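Local coordinates for inactive PncC family protein (Escherichia coli O157:H7, PDB 5KOL) that belongs to the CinA family but lacks nicotinamide-nucleotide (NMN) amidohydrolase activity, its actual role remaining unknown, at residues Lys73-Ser83 with Val94-Arg105; Phe134-Tyr143 with Phe163-Leu172. All coordinates share one frame; numbering follows the deposited sequence. Where two conformers were deposited one is given.

Contact 1 of 2, residues Lys73-Ser83 with Val94-Arg105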
loop_
_atom_site.group_PDB
_atom_site.type_symbol
_atom_site.label_atom_id
_atom_site.label_comp_id
_atom_site.label_asym_id
_atom_site.label_seq_id
_atom_site.Cartn_x
_atom_site.Cartn_y
_atom_site.Cartn_z
ATOM N N LYS A 73 1.289 6.546 11.162
ATOM C CA LYS A 73 0.327 7.605 10.888
ATOM C C LYS A 73 0.909 8.976 11.224
ATOM O O LYS A 73 0.718 9.943 10.479
ATOM C CB LYS A 73 -0.966 7.362 11.668
ATOM C CG LYS A 73 -1.794 6.141 11.164
ATOM C CD LYS A 73 -2.900 5.744 12.158
ATOM C CE LYS A 73 -3.739 4.534 11.676
ATOM N NZ LYS A 73 -2.947 3.251 11.779
ATOM N N MET A 74 1.633 9.068 12.336
ATOM C CA MET A 74 2.221 10.343 12.748
ATOM C C MET A 74 3.337 10.786 11.805
ATOM O O MET A 74 3.473 11.981 11.515
ATOM C CB MET A 74 2.752 10.212 14.176
ATOM C CG MET A 74 1.645 9.929 15.180
ATOM S SD MET A 74 2.091 10.222 16.887
ATOM C CE MET A 74 2.993 8.732 17.281
ATOM N N LYS A 75 4.174 9.848 11.351
ATOM C CA LYS A 75 5.341 10.228 10.567
ATOM C C LYS A 75 4.987 10.472 9.106
ATOM O O LYS A 75 5.461 11.444 8.505
ATOM C CB LYS A 75 6.424 9.152 10.667
ATOM C CG LYS A 75 7.704 9.538 9.943
ATOM C CD LYS A 75 8.892 8.804 10.480
ATOM C CE LYS A 75 10.208 9.501 10.113
ATOM N NZ LYS A 75 10.115 10.230 8.816
ATOM N N ILE A 76 4.182 9.587 8.513
ATOM C CA ILE A 76 3.903 9.663 7.083
ATOM C C ILE A 76 2.746 10.621 6.790
ATOM O O ILE A 76 2.767 11.354 5.793
ATOM C CB ILE A 76 3.610 8.246 6.534
ATOM C CG1 ILE A 76 4.753 7.284 6.869
ATOM C CG2 ILE A 76 3.329 8.288 5.027
ATOM C CD1 ILE A 76 6.129 7.812 6.543
ATOM N N LEU A 77 1.703 10.613 7.615
ATOM C CA LEU A 77 0.485 11.349 7.284
ATOM C C LEU A 77 0.249 12.535 8.207
ATOM O O LEU A 77 -0.820 13.147 8.153
ATOM C CB LEU A 77 -0.723 10.418 7.313
ATOM C CG LEU A 77 -0.555 9.255 6.328
ATOM C CD1 LEU A 77 -1.648 8.229 6.544
ATOM C CD2 LEU A 77 -0.551 9.761 4.889
ATOM N N SER A 78 1.214 12.860 9.063
ATOM C CA SER A 78 1.117 14.030 9.936
ATOM C C SER A 78 -0.152 13.997 10.785
ATOM O O SER A 78 -0.722 15.042 11.099
ATOM C CB SER A 78 1.190 15.332 9.129
ATOM O OG SER A 78 1.273 16.475 9.973
ATOM N N VAL A 79 -0.618 12.796 11.135
ATOM C CA VAL A 79 -1.651 12.661 12.160
ATOM C C VAL A 79 -1.053 13.090 13.495
ATOM O O VAL A 79 0.039 12.642 13.875
ATOM C CB VAL A 79 -2.158 11.214 12.236
ATOM C CG1 VAL A 79 -3.125 11.059 13.408
ATOM C CG2 VAL A 79 -2.813 10.774 10.899
ATOM N N SER A 80 -1.746 13.971 14.213
ATOM C CA SER A 80 -1.168 14.524 15.431
ATOM C C SER A 80 -1.258 13.519 16.574
ATOM O O SER A 80 -2.255 12.806 16.724
ATOM C CB SER A 80 -1.862 15.831 15.829
ATOM O OG SER A 80 -3.064 15.577 16.532
ATOM N N GLN A 81 -0.191 13.468 17.372
ATOM C CA GLN A 81 -0.166 12.653 18.581
ATOM C C GLN A 81 -1.342 12.964 19.498
ATOM O O GLN A 81 -1.932 12.051 20.079
ATOM C CB GLN A 81 1.157 12.879 19.327
ATOM C CG GLN A 81 1.437 11.894 20.447
ATOM C CD GLN A 81 2.660 12.295 21.270
ATOM O OE1 GLN A 81 2.678 13.342 21.899
ATOM N NE2 GLN A 81 3.692 11.476 21.230
ATOM N N GLN A 82 -1.682 14.248 19.662
ATOM C CA GLN A 82 -2.824 14.603 20.502
ATOM C C GLN A 82 -4.113 13.947 20.010
ATOM O O GLN A 82 -4.908 13.444 20.814
ATOM C CB GLN A 82 -2.980 16.122 20.562
ATOM C CG GLN A 82 -1.715 16.811 21.113
ATOM C CD GLN A 82 -0.829 17.468 20.039
ATOM O OE1 GLN A 82 -0.277 16.796 19.151
ATOM N NE2 GLN A 82 -0.636 18.785 20.165
ATOM N N SER A 83 -4.344 13.937 18.699
ATOM C CA SER A 83 -5.591 13.368 18.198
ATOM C C SER A 83 -5.652 11.861 18.443
ATOM O O SER A 83 -6.728 11.326 18.746
ATOM C CB SER A 83 -5.761 13.686 16.712
ATOM O OG SER A 83 -4.837 12.976 15.913
ATOM N N VAL A 94 -9.022 10.952 13.271
ATOM C CA VAL A 94 -7.797 10.421 12.680
ATOM C C VAL A 94 -8.013 10.094 11.199
ATOM O O VAL A 94 -7.149 10.349 10.343
ATOM C CB VAL A 94 -7.320 9.200 13.491
ATOM C CG1 VAL A 94 -6.219 8.448 12.749
ATOM C CG2 VAL A 94 -6.830 9.659 14.874
ATOM N N ALA A 95 -9.177 9.556 10.865
ATOM C CA ALA A 95 -9.487 9.305 9.457
ATOM C C ALA A 95 -9.378 10.593 8.639
ATOM O O ALA A 95 -8.743 10.623 7.578
ATOM C CB ALA A 95 -10.899 8.703 9.352
ATOM N N ALA A 96 -9.993 11.678 9.132
ATOM C CA ALA A 96 -9.915 12.961 8.442
ATOM C C ALA A 96 -8.466 13.408 8.261
ATOM O O ALA A 96 -8.059 13.808 7.160
ATOM C CB ALA A 96 -10.730 14.015 9.204
ATOM N N GLU A 97 -7.661 13.340 9.328
ATOM C CA GLU A 97 -6.246 13.702 9.196
ATOM C C GLU A 97 -5.502 12.793 8.231
ATOM O O GLU A 97 -4.571 13.250 7.549
ATOM C CB GLU A 97 -5.535 13.688 10.549
ATOM C CG GLU A 97 -6.080 14.681 11.531
ATOM C CD GLU A 97 -5.335 14.612 12.836
ATOM O OE1 GLU A 97 -5.804 13.836 13.684
ATOM O OE2 GLU A 97 -4.325 15.326 13.010
ATOM N N MET A 98 -5.840 11.497 8.185
ATOM C CA MET A 98 -5.141 10.662 7.214
ATOM C C MET A 98 -5.461 11.104 5.796
ATOM O O MET A 98 -4.587 11.084 4.925
ATOM C CB MET A 98 -5.455 9.169 7.363
ATOM C CG MET A 98 -4.941 8.513 8.632
ATOM S SD MET A 98 -5.707 6.896 9.000
ATOM C CE MET A 98 -5.099 5.931 7.583
ATOM N N ALA A 99 -6.711 11.511 5.552
ATOM C CA ALA A 99 -7.107 11.962 4.221
ATOM C C ALA A 99 -6.400 13.262 3.834
ATOM O O ALA A 99 -6.011 13.440 2.675
ATOM C CB ALA A 99 -8.624 12.137 4.159
ATOM N N THR A 100 -6.243 14.200 4.777
ATOM C CA THR A 100 -5.542 15.430 4.422
ATOM C C THR A 100 -4.035 15.230 4.382
ATOM O O THR A 100 -3.355 15.878 3.574
ATOM C CB THR A 100 -5.889 16.572 5.390
ATOM O OG1 THR A 100 -5.549 16.202 6.731
ATOM C CG2 THR A 100 -7.371 16.908 5.318
ATOM N N GLY A 101 -3.496 14.343 5.228
ATOM C CA GLY A 101 -2.078 14.030 5.144
ATOM C C GLY A 101 -1.687 13.422 3.810
ATOM O O GLY A 101 -0.636 13.752 3.254
ATOM N N ALA A 102 -2.521 12.520 3.273
ATOM C CA ALA A 102 -2.192 11.927 1.979
ATOM C C ALA A 102 -2.208 12.979 0.879
ATOM O O ALA A 102 -1.344 12.973 -0.011
ATOM C CB ALA A 102 -3.164 10.785 1.649
ATOM N N ILE A 103 -3.187 13.882 0.918
ATOM C CA ILE A 103 -3.242 14.985 -0.038
ATOM C C ILE A 103 -1.924 15.743 -0.019
ATOM O O ILE A 103 -1.309 15.983 -1.065
ATOM C CB ILE A 103 -4.448 15.895 0.268
ATOM C CG1 ILE A 103 -5.774 15.157 -0.010
ATOM C CG2 ILE A 103 -4.394 17.213 -0.527
ATOM C CD1 ILE A 103 -6.185 15.108 -1.478
ATOM N N GLU A 104 -1.421 16.039 1.186
ATOM C CA GLU A 104 -0.199 16.832 1.321
ATOM C C GLU A 104 1.016 16.090 0.771
ATOM O O GLU A 104 1.803 16.646 -0.007
ATOM C CB GLU A 104 0.046 17.194 2.789
ATOM C CG GLU A 104 -1.052 18.003 3.471
ATOM C CD GLU A 104 -0.886 18.066 4.993
ATOM O OE1 GLU A 104 -1.822 18.536 5.672
ATOM O OE2 GLU A 104 0.181 17.659 5.512
ATOM N N ARG A 105 1.202 14.842 1.201
ATOM C CA ARG A 105 2.378 14.074 0.799
ATOM C C ARG A 105 2.397 13.816 -0.704
ATOM O O ARG A 105 3.462 13.832 -1.327
ATOM C CB ARG A 105 2.414 12.750 1.563
ATOM C CG ARG A 105 2.965 12.831 2.971
ATOM C CD ARG A 105 4.466 12.608 2.974
ATOM N NE ARG A 105 4.984 12.321 4.308
ATOM C CZ ARG A 105 6.255 12.029 4.564
ATOM N NH1 ARG A 105 7.132 11.978 3.571
ATOM N NH2 ARG A 105 6.651 11.787 5.808
HETATM O O HOH W 1 -2.658 15.313 8.181
#
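Leu77, where the chain leaves helical geometry, lies against Gly101 with their CA atoms 4.3 Å apart, and Leu77 O receives a CA-H...O contact from Gly101 CA at 3.4 Å. Gly101 has no side chain between its CA and the carbonyl, which can therefore come this close. A water donates to both Leu77 O and Glu97 O. At one end of the contact, the Arg105 guanidinium presents its edge to the end of helix 70-76: Arg105 NH2 reaches Lys75 O at 3.0 Å, almost exactly in the guanidinium plane, while NE reaches Ile76 O at 2.8 Å, 25° out of it. The bend at chi2 (-90°) turns the group back to these two carbonyls, and in this conformer the two bonds hold the guanidinium edge against them. At the other end Glu97 stretches to the start of helix 81-87. Ser80 N meets Glu97 OE2 at 3.2 Å from above the carboxylate plane, and Ser83 OG lies 2.6 Å from Glu97 OE1; Ser80 is the N-cap residue, its OG accepting from Ser83 N. Between these polar ends, Met98 CG touches both Val79 CG2 (3.8 Å) and Leu77 CD1 (3.9 Å). Met98 also packs on strands 61-67 and 110-116, setting helix 92-106 against the sheet, while Leu84 of helix 81-87 meets Val79 and Val94 and Arg105 packs on Arg105 of the second subunit.

Contact 2 of 2, residues Phe134-Tyr143 with Phe163-Leu172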
loop_
_atom_site.group_PDB
_atom_site.type_symbol
_atom_site.label_atom_id
_atom_site.label_comp_id
_atom_site.label_asym_id
_atom_site.label_seq_id
_atom_site.Cartn_x
_atom_site.Cartn_y
_atom_site.Cartn_z
ATOM N N PHE A 134 -14.169 6.210 7.847
ATOM C CA PHE A 134 -13.711 6.566 6.514
ATOM C C PHE A 134 -13.626 8.076 6.402
ATOM O O PHE A 134 -14.391 8.789 7.045
ATOM C CB PHE A 134 -14.670 6.050 5.437
ATOM C CG PHE A 134 -14.871 4.555 5.441
ATOM C CD1 PHE A 134 -15.779 3.966 6.301
ATOM C CD2 PHE A 134 -14.196 3.759 4.535
ATOM C CE1 PHE A 134 -15.982 2.581 6.295
ATOM C CE2 PHE A 134 -14.390 2.371 4.505
ATOM C CZ PHE A 134 -15.286 1.785 5.388
ATOM N N ALA A 135 -12.729 8.568 5.550
ATOM C CA ALA A 135 -12.728 9.991 5.224
ATOM C C ALA A 135 -12.387 10.177 3.751
ATOM O O ALA A 135 -11.633 9.387 3.166
ATOM C CB ALA A 135 -11.739 10.787 6.120
ATOM N N TRP A 136 -12.964 11.224 3.150
ATOM C CA TRP A 136 -12.680 11.605 1.769
ATOM C C TRP A 136 -12.429 13.103 1.682
ATOM O O TRP A 136 -13.174 13.891 2.265
ATOM C CB TRP A 136 -13.842 11.264 0.825
ATOM C CG TRP A 136 -14.289 9.819 0.896
ATOM C CD1 TRP A 136 -13.934 8.811 0.057
ATOM C CD2 TRP A 136 -15.177 9.245 1.867
ATOM N NE1 TRP A 136 -14.542 7.629 0.443
ATOM C CE2 TRP A 136 -15.315 7.875 1.549
ATOM C CE3 TRP A 136 -15.893 9.765 2.955
ATOM C CZ2 TRP A 136 -16.115 7.017 2.295
ATOM C CZ3 TRP A 136 -16.685 8.910 3.699
ATOM C CH2 TRP A 136 -16.791 7.552 3.366
ATOM N N HIS A 137 -11.409 13.487 0.917
ATOM C CA HIS A 137 -11.123 14.880 0.604
ATOM C C HIS A 137 -11.481 15.111 -0.857
ATOM O O HIS A 137 -10.964 14.420 -1.741
ATOM C CB HIS A 137 -9.652 15.216 0.845
ATOM C CG HIS A 137 -9.290 16.632 0.502
ATOM N ND1 HIS A 137 -9.130 17.612 1.460
ATOM C CD2 HIS A 137 -9.049 17.231 -0.689
ATOM C CE1 HIS A 137 -8.813 18.753 0.872
ATOM N NE2 HIS A 137 -8.754 18.549 -0.431
ATOM N N ILE A 138 -12.376 16.058 -1.107
ATOM C CA ILE A 138 -12.780 16.416 -2.463
ATOM C C ILE A 138 -12.912 17.923 -2.542
ATOM O O ILE A 138 -13.588 18.531 -1.704
ATOM C CB ILE A 138 -14.115 15.777 -2.875
ATOM C CG1 ILE A 138 -14.200 14.335 -2.398
ATOM C CG2 ILE A 138 -14.299 15.904 -4.382
ATOM C CD1 ILE A 138 -15.577 13.771 -2.434
ATOM N N LYS A 139 -12.294 18.518 -3.561
ATOM C CA LYS A 139 -12.417 19.946 -3.850
ATOM C C LYS A 139 -12.217 20.795 -2.593
ATOM O O LYS A 139 -13.056 21.617 -2.228
ATOM C CB LYS A 139 -13.768 20.245 -4.508
ATOM C CG LYS A 139 -13.935 19.615 -5.896
ATOM C CD LYS A 139 -15.376 19.716 -6.401
ATOM C CE LYS A 139 -15.543 19.082 -7.784
ATOM N NZ LYS A 139 -16.050 17.674 -7.719
ATOM N N GLY A 140 -11.090 20.580 -1.914
ATOM C CA GLY A 140 -10.776 21.351 -0.722
ATOM C C GLY A 140 -11.647 21.082 0.485
ATOM O O GLY A 140 -11.523 21.787 1.490
ATOM N N GLN A 141 -12.516 20.077 0.425
ATOM C CA GLN A 141 -13.474 19.773 1.476
ATOM C C GLN A 141 -13.267 18.342 1.954
ATOM O O GLN A 141 -12.856 17.467 1.183
ATOM C CB GLN A 141 -14.919 19.971 0.967
ATOM C CG GLN A 141 -16.024 19.601 1.950
ATOM C CD GLN A 141 -15.905 20.313 3.291
ATOM O OE1 GLN A 141 -15.430 21.447 3.368
ATOM N NE2 GLN A 141 -16.348 19.647 4.354
ATOM N N ASN A 142 -13.557 18.105 3.232
ATOM C CA ASN A 142 -13.348 16.803 3.853
ATOM C C ASN A 142 -14.674 16.225 4.340
ATOM O O ASN A 142 -15.519 16.956 4.875
ATOM C CB ASN A 142 -12.355 16.926 5.006
ATOM C CG ASN A 142 -10.988 17.347 4.533
ATOM O OD1 ASN A 142 -10.338 16.620 3.775
ATOM N ND2 ASN A 142 -10.532 18.515 4.978
ATOM N N TYR A 143 -14.853 14.915 4.135
ATOM C CA TYR A 143 -16.047 14.183 4.545
ATOM C C TYR A 143 -15.656 12.938 5.332
ATOM O O TYR A 143 -14.591 12.360 5.108
ATOM C CB TYR A 143 -16.888 13.762 3.325
ATOM C CG TYR A 143 -17.199 14.926 2.412
ATOM C CD1 TYR A 143 -16.283 15.339 1.451
ATOM C CD2 TYR A 143 -18.388 15.621 2.524
ATOM C CE1 TYR A 143 -16.551 16.409 0.621
ATOM C CE2 TYR A 143 -18.667 16.692 1.694
ATOM C CZ TYR A 143 -17.744 17.081 0.744
ATOM O OH TYR A 143 -18.006 18.150 -0.087
ATOM N N PHE A 163 -16.781 -0.237 0.045
ATOM C CA PHE A 163 -17.523 0.922 0.537
ATOM C C PHE A 163 -16.748 2.221 0.307
ATOM O O PHE A 163 -17.322 3.238 -0.095
ATOM C CB PHE A 163 -17.830 0.753 2.027
ATOM C CG PHE A 163 -18.532 1.929 2.620
ATOM C CD1 PHE A 163 -19.899 2.068 2.484
ATOM C CD2 PHE A 163 -17.822 2.911 3.312
ATOM C CE1 PHE A 163 -20.567 3.147 3.004
ATOM C CE2 PHE A 163 -18.485 4.003 3.845
ATOM C CZ PHE A 163 -19.854 4.130 3.687
ATOM N N ALA A 164 -15.444 2.210 0.599
ATOM C CA ALA A 164 -14.612 3.400 0.407
ATOM C C ALA A 164 -14.712 3.932 -1.021
ATOM O O ALA A 164 -14.805 5.151 -1.247
ATOM C CB ALA A 164 -13.155 3.063 0.750
ATOM N N LEU A 165 -14.709 3.021 -1.994
ATOM C CA LEU A 165 -14.821 3.372 -3.408
ATOM C C LEU A 165 -16.233 3.835 -3.757
ATOM O O LEU A 165 -16.420 4.877 -4.401
ATOM C CB LEU A 165 -14.437 2.147 -4.254
ATOM C CG LEU A 165 -12.978 1.658 -4.104
ATOM C CD1 LEU A 165 -12.771 0.383 -4.890
ATOM C CD2 LEU A 165 -11.994 2.709 -4.593
ATOM N N ALA A 166 -17.243 3.048 -3.370
ATOM C CA ALA A 166 -18.622 3.371 -3.727
ATOM C C ALA A 166 -19.059 4.705 -3.133
ATOM O O ALA A 166 -19.806 5.468 -3.768
ATOM C CB ALA A 166 -19.555 2.244 -3.273
ATOM N N GLN A 167 -18.628 4.999 -1.901
ATOM C CA GLN A 167 -19.031 6.268 -1.304
ATOM C C GLN A 167 -18.322 7.446 -1.963
ATOM O O GLN A 167 -18.874 8.546 -2.000
ATOM C CB GLN A 167 -18.781 6.275 0.212
ATOM C CG GLN A 167 -19.344 7.539 0.915
ATOM C CD GLN A 167 -20.867 7.535 1.033
ATOM O OE1 GLN A 167 -21.490 6.498 1.324
ATOM N NE2 GLN A 167 -21.478 8.691 0.801
ATOM N N LEU A 168 -17.101 7.263 -2.472
ATOM C CA LEU A 168 -16.507 8.355 -3.232
ATOM C C LEU A 168 -17.337 8.652 -4.478
ATOM O O LEU A 168 -17.548 9.814 -4.835
ATOM C CB LEU A 168 -15.053 8.040 -3.578
ATOM C CG LEU A 168 -14.404 9.137 -4.431
ATOM C CD1 LEU A 168 -14.452 10.508 -3.716
ATOM C CD2 LEU A 168 -12.966 8.768 -4.716
ATOM N N LEU A 169 -17.841 7.604 -5.134
ATOM C CA LEU A 169 -18.740 7.786 -6.264
ATOM C C LEU A 169 -19.955 8.620 -5.865
ATOM O O LEU A 169 -20.343 9.547 -6.581
ATOM C CB LEU A 169 -19.161 6.411 -6.790
ATOM C CG LEU A 169 -18.042 5.748 -7.613
ATOM C CD1 LEU A 169 -18.406 4.334 -8.050
ATOM C CD2 LEU A 169 -17.789 6.605 -8.849
ATOM N N GLN A 170 -20.567 8.296 -4.718
ATOM C CA GLN A 170 -21.717 9.061 -4.244
ATOM C C GLN A 170 -21.348 10.523 -4.046
ATOM O O GLN A 170 -22.076 11.425 -4.465
ATOM C CB GLN A 170 -22.246 8.471 -2.933
ATOM C CG GLN A 170 -23.312 9.335 -2.235
ATOM C CD GLN A 170 -24.596 9.464 -3.048
ATOM O OE1 GLN A 170 -25.242 10.524 -3.088
ATOM N NE2 GLN A 170 -24.967 8.383 -3.703
ATOM N N LEU A 171 -20.202 10.774 -3.409
ATOM C CA LEU A 171 -19.808 12.146 -3.125
ATOM C C LEU A 171 -19.417 12.907 -4.389
ATOM O O LEU A 171 -19.386 14.141 -4.367
ATOM C CB LEU A 171 -18.656 12.147 -2.112
ATOM C CG LEU A 171 -19.004 11.583 -0.729
ATOM C CD1 LEU A 171 -17.780 11.531 0.194
ATOM C CD2 LEU A 171 -20.125 12.388 -0.078
ATOM N N LEU A 172 -19.124 12.210 -5.486
ATOM C CA LEU A 172 -18.761 12.861 -6.741
ATOM C C LEU A 172 -19.966 13.203 -7.608
ATOM O O LEU A 172 -19.796 13.804 -8.674
ATOM C CB LEU A 172 -17.794 11.975 -7.534
ATOM C CG LEU A 172 -16.353 11.949 -7.034
ATOM C CD1 LEU A 172 -15.523 10.964 -7.853
ATOM C CD2 LEU A 172 -15.752 13.356 -7.084
HETATM O O HOH W 2 -18.225 16.650 -8.263
#
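The Trp136 indole carries Gln167 CG and Leu171 CD1 on one face, both displaced toward its rim, with the backbone carbon of Phe134 over the opposite face; Phe163 CE2 and the Ala164 carbonyl lie at its edge. The Gln167 contact is a CH-pi interaction, Gln167 CG standing 3.9 Å from the centroid of the Trp136 six-membered ring. Of the two edge partners, the Ala164 carbonyl is hydrogen-bonded: Trp136 NE1 donates to Ala164 O at 3.0 Å with an N-H...O angle of 160°, and the donor lies in the carbonyl plane on a lone pair. This straight bond ties the rotation of the indole to the helix backbone. Phe163 in turn directs its edge at the face of Phe134, with Phe163 CD2 over the ring centre, centroids 4.7 Å apart and planes at 58°. The first torsion of Phe163 swings its ring away from its own backbone N, to where it meets Phe134 and Trp136.

Strands 131-138 and 141-148 form a beta hairpin closed by a type I' turn from Ile138 to Gln141, and helix 153-171 packs across one side of it. The axes of strand 134-138 and helix 163-171 approach to 9.6 Å, their directions 41° apart, and Phe134, Trp136 and Ile138, alternate residues of the strand, all point toward the helix. Farther along, Ile138 CD1 touches both Leu171 CB, a tight 3.5 Å away, and Leu168 CD1 at 3.7 Å. Leu171 CD1 also reaches Tyr143 CB at 3.9 Å on the second strand, so one leucine bridges both arms of the hairpin. The polar end of Gln167 is turned away from the indole to the backbone of Lys8 and Val10, while Tyr143 OH bonds Arg6, drawing the N-terminal segment alongside.

How the contacts relate
Strand 131-138 stands between the two contacts: its Ala135 and His137 side chains pack on helix 92-106 of contact 1, whereas Phe134, Trp136 and Ile138 face helix 153-171 in contact 2. The two helices therefore lie on opposite sides of the sheet. Both contacts are largely buried, but contact 2 is more central, its centre about 8 Å from the chain centre against 13 Å for contact 1. Their chemistry follows this placement. Contact 1 joins helices and connecting turns through charged side chains, backbone carbonyls and a water, with Lys75 and Arg105 reaching the second subunit. Contact 2 joins strand to helix through aromatic and aliphatic packing, with one direct hydrogen bond.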